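Local coordinates for thioredoxin domain-containing protein (Vibrio parahaemolyticus, PDB 2R5S) that is of uncharacterised function, this C-terminal tetratricopeptide-repeat part belonging to a thioredoxin-domain protein that may have protein-disulfide reductase activity, at residues Pro105-Gln117 with Leu130-Gln142. Numbering follows the deposited sequence.
Sequences PDNFELACELAVQ and LLWNILKVNLGAQ
Phe108 lies with one ring face against the Ile134 CG2 and Ala141 CB methyls. Ile134 CG2 stands 4.0 Å from the ring centroid, 20° off the normal, and Ala141 CB approaches the same face at 4.3 Å from that centroid; both are CH-pi contacts. With CG anti to its carbonyl carbon (chi1 -70°), Phe108 reaches out from the first turn of its helix, and its side chain and that of Ile134 run past each other in opposite senses. Asp106 O lies above the rim of the opposite face. Ile134 CD1 extends further, bridging Phe108 CD1 and Ala111 CB, the latter at 3.8 Å. At the edge of the contact the Gln142 chain bends at chi2, which folds its amide back over the helix start, where OE1 lies 3.5 Å from Phe108 CB and NE2 lies alongside Glu109 CB. That start is N-capped by Asn107, whose OD1 accepts from Leu110 N at 3.0 Å.

Farther along the helix the leucines take over. Leu130 and Leu114 cross at about a right angle, CD2 to CD2 at 3.8 Å, while Leu130 CD2 also rests on Ala111 O. Ala115 CB faces the fork of Leu131, with CD1 at 3.5 Å and CD2 nearly as close. No hydrogen bond joins the segments; side-chain packing carries the contact.

The axes of the short segments 108-117 and 130-135 approach to 10.1 Å at 150°, roughly antiparallel, consistent with the antiparallel helix packing of the tetratricopeptide-repeat family. Leu110 and Leu114 reach back to Leu101 of helix 92-103, whereas Cys112 and Leu131 converge on Thr149 of helix 145-157, so that the pair packs against helix 92-103 through the first helix and against helix 145-157 through both.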
loop_
_atom_site.group_PDB
_atom_site.type_symbol
_atom_site.label_atom_id
_atom_site.label_comp_id
_atom_site.label_asym_id
_atom_site.label_seq_id
_atom_site.Cartn_x
_atom_site.Cartn_y
_atom_site.Cartn_z
ATOM N N PRO A 105 19.600 17.255 3.158
ATOM C CA PRO A 105 19.535 16.026 2.414
ATOM C C PRO A 105 20.380 14.886 2.965
ATOM O O PRO A 105 20.097 13.722 2.669
ATOM C CB PRO A 105 20.015 16.432 1.003
ATOM C CG PRO A 105 20.795 17.666 1.186
ATOM C CD PRO A 105 20.083 18.368 2.323
ATOM N N ASP A 106 21.421 15.178 3.735
ATOM C CA ASP A 106 22.294 14.078 4.178
ATOM C C ASP A 106 21.883 13.474 5.525
ATOM O O ASP A 106 22.270 12.333 5.817
ATOM C CB ASP A 106 23.777 14.437 4.087
ATOM C CG ASP A 106 24.360 14.158 2.685
ATOM O OD1 ASP A 106 24.424 15.131 1.883
ATOM O OD2 ASP A 106 24.739 12.974 2.392
ATOM N N ASN A 107 21.081 14.218 6.298
ATOM C CA ASN A 107 20.543 13.767 7.588
ATOM C C ASN A 107 19.700 12.517 7.441
ATOM O O ASN A 107 18.499 12.601 7.212
ATOM C CB ASN A 107 19.699 14.893 8.260
ATOM C CG ASN A 107 19.234 14.531 9.668
ATOM O OD1 ASN A 107 19.025 13.353 9.977
ATOM N ND2 ASN A 107 19.053 15.553 10.527
ATOM N N PHE A 108 20.339 11.352 7.583
ATOM C CA PHE A 108 19.707 10.046 7.324
ATOM C C PHE A 108 18.614 9.756 8.323
ATOM O O PHE A 108 17.642 9.132 7.988
ATOM C CB PHE A 108 20.741 8.908 7.329
ATOM C CG PHE A 108 21.684 8.940 6.124
ATOM C CD1 PHE A 108 21.269 9.516 4.925
ATOM C CD2 PHE A 108 22.964 8.431 6.209
ATOM C CE1 PHE A 108 22.129 9.567 3.794
ATOM C CE2 PHE A 108 23.832 8.474 5.097
ATOM C CZ PHE A 108 23.407 9.040 3.880
ATOM N N GLU A 109 18.795 10.204 9.555
ATOM C CA GLU A 109 17.824 9.978 10.614
ATOM C C GLU A 109 16.453 10.712 10.374
ATOM O O GLU A 109 15.392 10.274 10.852
ATOM C CB GLU A 109 18.454 10.370 11.965
ATOM C CG GLU A 109 17.444 10.305 13.116
ATOM C CD GLU A 109 17.947 10.849 14.462
ATOM O OE1 GLU A 109 19.110 10.606 14.826
ATOM O OE2 GLU A 109 17.155 11.516 15.145
ATOM N N LEU A 110 16.495 11.834 9.661
ATOM C CA LEU A 110 15.274 12.555 9.263
ATOM C C LEU A 110 14.556 11.803 8.162
ATOM O O LEU A 110 13.333 11.866 8.042
ATOM C CB LEU A 110 15.615 13.929 8.707
ATOM C CG LEU A 110 15.264 15.086 9.634
ATOM C CD1 LEU A 110 16.034 16.281 9.102
ATOM C CD2 LEU A 110 13.732 15.285 9.567
ATOM N N ALA A 111 15.340 11.108 7.362
ATOM C CA ALA A 111 14.808 10.383 6.235
ATOM C C ALA A 111 14.039 9.188 6.731
ATOM O O ALA A 111 12.900 8.979 6.307
ATOM C CB ALA A 111 15.886 10.027 5.233
ATOM N N CYS A 112 14.614 8.467 7.692
ATOM C CA CYS A 112 13.939 7.359 8.370
ATOM C C CYS A 112 12.609 7.779 8.951
ATOM O O CYS A 112 11.618 7.091 8.776
ATOM C CB CYS A 112 14.864 6.714 9.415
ATOM S SG CYS A 112 16.204 5.721 8.597
ATOM N N GLU A 113 12.580 8.917 9.632
ATOM C CA GLU A 113 11.330 9.490 10.253
ATOM C C GLU A 113 10.320 9.945 9.141
ATOM O O GLU A 113 9.136 9.634 9.182
ATOM C CB GLU A 113 11.680 10.722 11.020
ATOM C CG GLU A 113 12.766 10.644 12.052
ATOM C CD GLU A 113 12.815 11.956 12.883
ATOM O OE1 GLU A 113 13.930 12.403 13.230
ATOM O OE2 GLU A 113 11.725 12.564 13.147
ATOM N N LEU A 114 10.796 10.692 8.149
ATOM C CA LEU A 114 9.915 11.029 7.018
ATOM C C LEU A 114 9.232 9.724 6.480
ATOM O O LEU A 114 7.970 9.603 6.436
ATOM C CB LEU A 114 10.689 11.781 5.916
ATOM C CG LEU A 114 9.812 12.151 4.737
ATOM C CD1 LEU A 114 8.510 12.734 5.308
ATOM C CD2 LEU A 114 10.457 13.137 3.787
ATOM N N ALA A 115 10.058 8.704 6.211
ATOM C CA ALA A 115 9.596 7.467 5.657
ATOM C C ALA A 115 8.565 6.789 6.518
ATOM O O ALA A 115 7.583 6.310 5.959
ATOM C CB ALA A 115 10.794 6.537 5.304
ATOM N N VAL A 116 8.746 6.786 7.855
ATOM C CA VAL A 116 7.836 6.183 8.814
ATOM C C VAL A 116 6.519 6.946 8.897
ATOM O O VAL A 116 5.471 6.367 9.208
ATOM C CB VAL A 116 8.482 6.127 10.244
ATOM C CG1 VAL A 116 7.438 5.989 11.408
ATOM C CG2 VAL A 116 9.529 4.977 10.367
ATOM N N GLN A 117 6.579 8.259 8.658
ATOM C CA GLN A 117 5.378 9.086 8.544
ATOM C C GLN A 117 4.719 8.879 7.161
ATOM O O GLN A 117 3.470 8.876 7.049
ATOM C CB GLN A 117 5.698 10.570 8.802
ATOM C CG GLN A 117 5.823 10.934 10.262
ATOM C CD GLN A 117 4.838 10.181 11.124
ATOM O OE1 GLN A 117 3.685 9.990 10.733
ATOM N NE2 GLN A 117 5.274 9.763 12.315
ATOM N N LEU A 130 12.267 7.089 -1.071
ATOM C CA LEU A 130 13.159 7.874 -0.215
ATOM C C LEU A 130 14.360 7.031 0.269
ATOM O O LEU A 130 15.522 7.388 0.047
ATOM C CB LEU A 130 12.404 8.403 1.022
ATOM C CG LEU A 130 13.106 9.646 1.540
ATOM C CD1 LEU A 130 13.116 10.852 0.527
ATOM C CD2 LEU A 130 12.498 10.039 2.888
ATOM N N LEU A 131 14.064 5.915 0.921
ATOM C CA LEU A 131 15.086 5.070 1.536
ATOM C C LEU A 131 15.975 4.421 0.473
ATOM O O LEU A 131 17.195 4.276 0.659
ATOM C CB LEU A 131 14.394 4.020 2.406
ATOM C CG LEU A 131 14.157 4.461 3.894
ATOM C CD1 LEU A 131 14.018 5.970 4.036
ATOM C CD2 LEU A 131 13.041 3.752 4.716
ATOM N N TRP A 132 15.362 4.025 -0.639
ATOM C CA TRP A 132 16.016 3.271 -1.662
ATOM C C TRP A 132 17.154 4.138 -2.159
ATOM O O TRP A 132 18.229 3.649 -2.456
ATOM C CB TRP A 132 15.073 2.971 -2.844
ATOM C CG TRP A 132 15.873 2.456 -4.086
ATOM C CD1 TRP A 132 16.074 3.096 -5.310
ATOM C CD2 TRP A 132 16.586 1.222 -4.170
ATOM N NE1 TRP A 132 16.874 2.319 -6.109
ATOM C CE2 TRP A 132 17.188 1.165 -5.432
ATOM C CE3 TRP A 132 16.770 0.148 -3.286
ATOM C CZ2 TRP A 132 17.965 0.092 -5.818
ATOM C CZ3 TRP A 132 17.541 -0.914 -3.686
ATOM C CH2 TRP A 132 18.129 -0.940 -4.913
ATOM N N ASN A 133 16.888 5.440 -2.269
ATOM C CA ASN A 133 17.851 6.412 -2.788
ATOM C C ASN A 133 19.111 6.530 -1.909
ATOM O O ASN A 133 20.175 6.878 -2.383
ATOM C CB ASN A 133 17.159 7.758 -2.963
ATOM C CG ASN A 133 16.546 7.927 -4.359
ATOM O OD1 ASN A 133 16.898 7.221 -5.304
ATOM N ND2 ASN A 133 15.607 8.841 -4.474
ATOM N N ILE A 134 18.977 6.215 -0.619
ATOM C CA ILE A 134 20.113 6.216 0.303
ATOM C C ILE A 134 20.845 4.853 0.203
ATOM O O ILE A 134 22.064 4.786 0.095
ATOM C CB ILE A 134 19.602 6.495 1.715
ATOM C CG1 ILE A 134 19.082 7.926 1.806
ATOM C CG2 ILE A 134 20.665 6.236 2.799
ATOM C CD1 ILE A 134 18.368 8.189 3.016
ATOM N N LEU A 135 20.074 3.768 0.176
ATOM C CA LEU A 135 20.601 2.411 0.287
ATOM C C LEU A 135 21.434 1.970 -0.872
ATOM O O LEU A 135 22.375 1.182 -0.709
ATOM C CB LEU A 135 19.489 1.380 0.571
ATOM C CG LEU A 135 18.629 1.449 1.852
ATOM C CD1 LEU A 135 17.432 0.514 1.709
ATOM C CD2 LEU A 135 19.320 1.115 3.138
ATOM N N LYS A 136 21.085 2.432 -2.056
ATOM C CA LYS A 136 21.869 2.070 -3.237
ATOM C C LYS A 136 23.160 2.883 -3.387
ATOM O O LYS A 136 23.935 2.704 -4.360
ATOM C CB LYS A 136 21.015 2.274 -4.474
ATOM C CG LYS A 136 20.957 3.666 -4.984
ATOM C CD LYS A 136 19.944 3.711 -6.100
ATOM C CE LYS A 136 19.708 5.115 -6.526
ATOM N NZ LYS A 136 19.041 5.075 -7.852
ATOM N N VAL A 137 23.381 3.799 -2.442
ATOM C CA VAL A 137 24.673 4.459 -2.296
ATOM C C VAL A 137 25.395 3.825 -1.135
ATOM O O VAL A 137 26.585 3.638 -1.228
ATOM C CB VAL A 137 24.559 5.960 -1.933
ATOM C CG1 VAL A 137 25.943 6.634 -2.109
ATOM C CG2 VAL A 137 23.550 6.663 -2.833
ATOM N N ASN A 138 24.664 3.508 -0.055
ATOM C CA ASN A 138 25.233 3.096 1.234
ATOM C C ASN A 138 24.240 2.176 1.959
ATOM O O ASN A 138 23.422 2.665 2.794
ATOM C CB ASN A 138 25.452 4.384 2.110
ATOM C CG ASN A 138 26.215 4.153 3.486
ATOM O OD1 ASN A 138 26.450 5.135 4.203
ATOM N ND2 ASN A 138 26.610 2.909 3.823
ATOM N N LEU A 139 24.354 0.864 1.756
ATOM C CA LEU A 139 23.535 -0.123 2.537
ATOM C C LEU A 139 23.630 -0.009 4.047
ATOM O O LEU A 139 22.732 -0.488 4.783
ATOM C CB LEU A 139 23.939 -1.547 2.185
ATOM C CG LEU A 139 23.265 -2.420 1.092
ATOM C CD1 LEU A 139 22.242 -1.791 0.244
ATOM C CD2 LEU A 139 24.203 -3.310 0.267
ATOM N N GLY A 140 24.731 0.561 4.527
ATOM C CA GLY A 140 24.963 0.737 5.978
ATOM C C GLY A 140 24.370 2.015 6.517
ATOM O O GLY A 140 24.440 2.280 7.738
ATOM N N ALA A 141 23.737 2.795 5.636
ATOM C CA ALA A 141 23.429 4.180 5.952
ATOM C C ALA A 141 22.919 4.237 7.350
ATOM O O ALA A 141 22.013 3.498 7.684
ATOM C CB ALA A 141 22.377 4.736 5.036
ATOM N N GLN A 142 23.460 5.134 8.158
ATOM C CA GLN A 142 22.884 5.391 9.478
ATOM C C GLN A 142 22.973 4.191 10.428
ATOM O O GLN A 142 22.153 3.996 11.336
ATOM C CB GLN A 142 21.464 6.003 9.373
ATOM C CG GLN A 142 20.880 6.620 10.697
ATOM C CD GLN A 142 21.638 7.845 11.223
ATOM O OE1 GLN A 142 22.243 8.600 10.466
ATOM N NE2 GLN A 142 21.578 8.052 12.555
#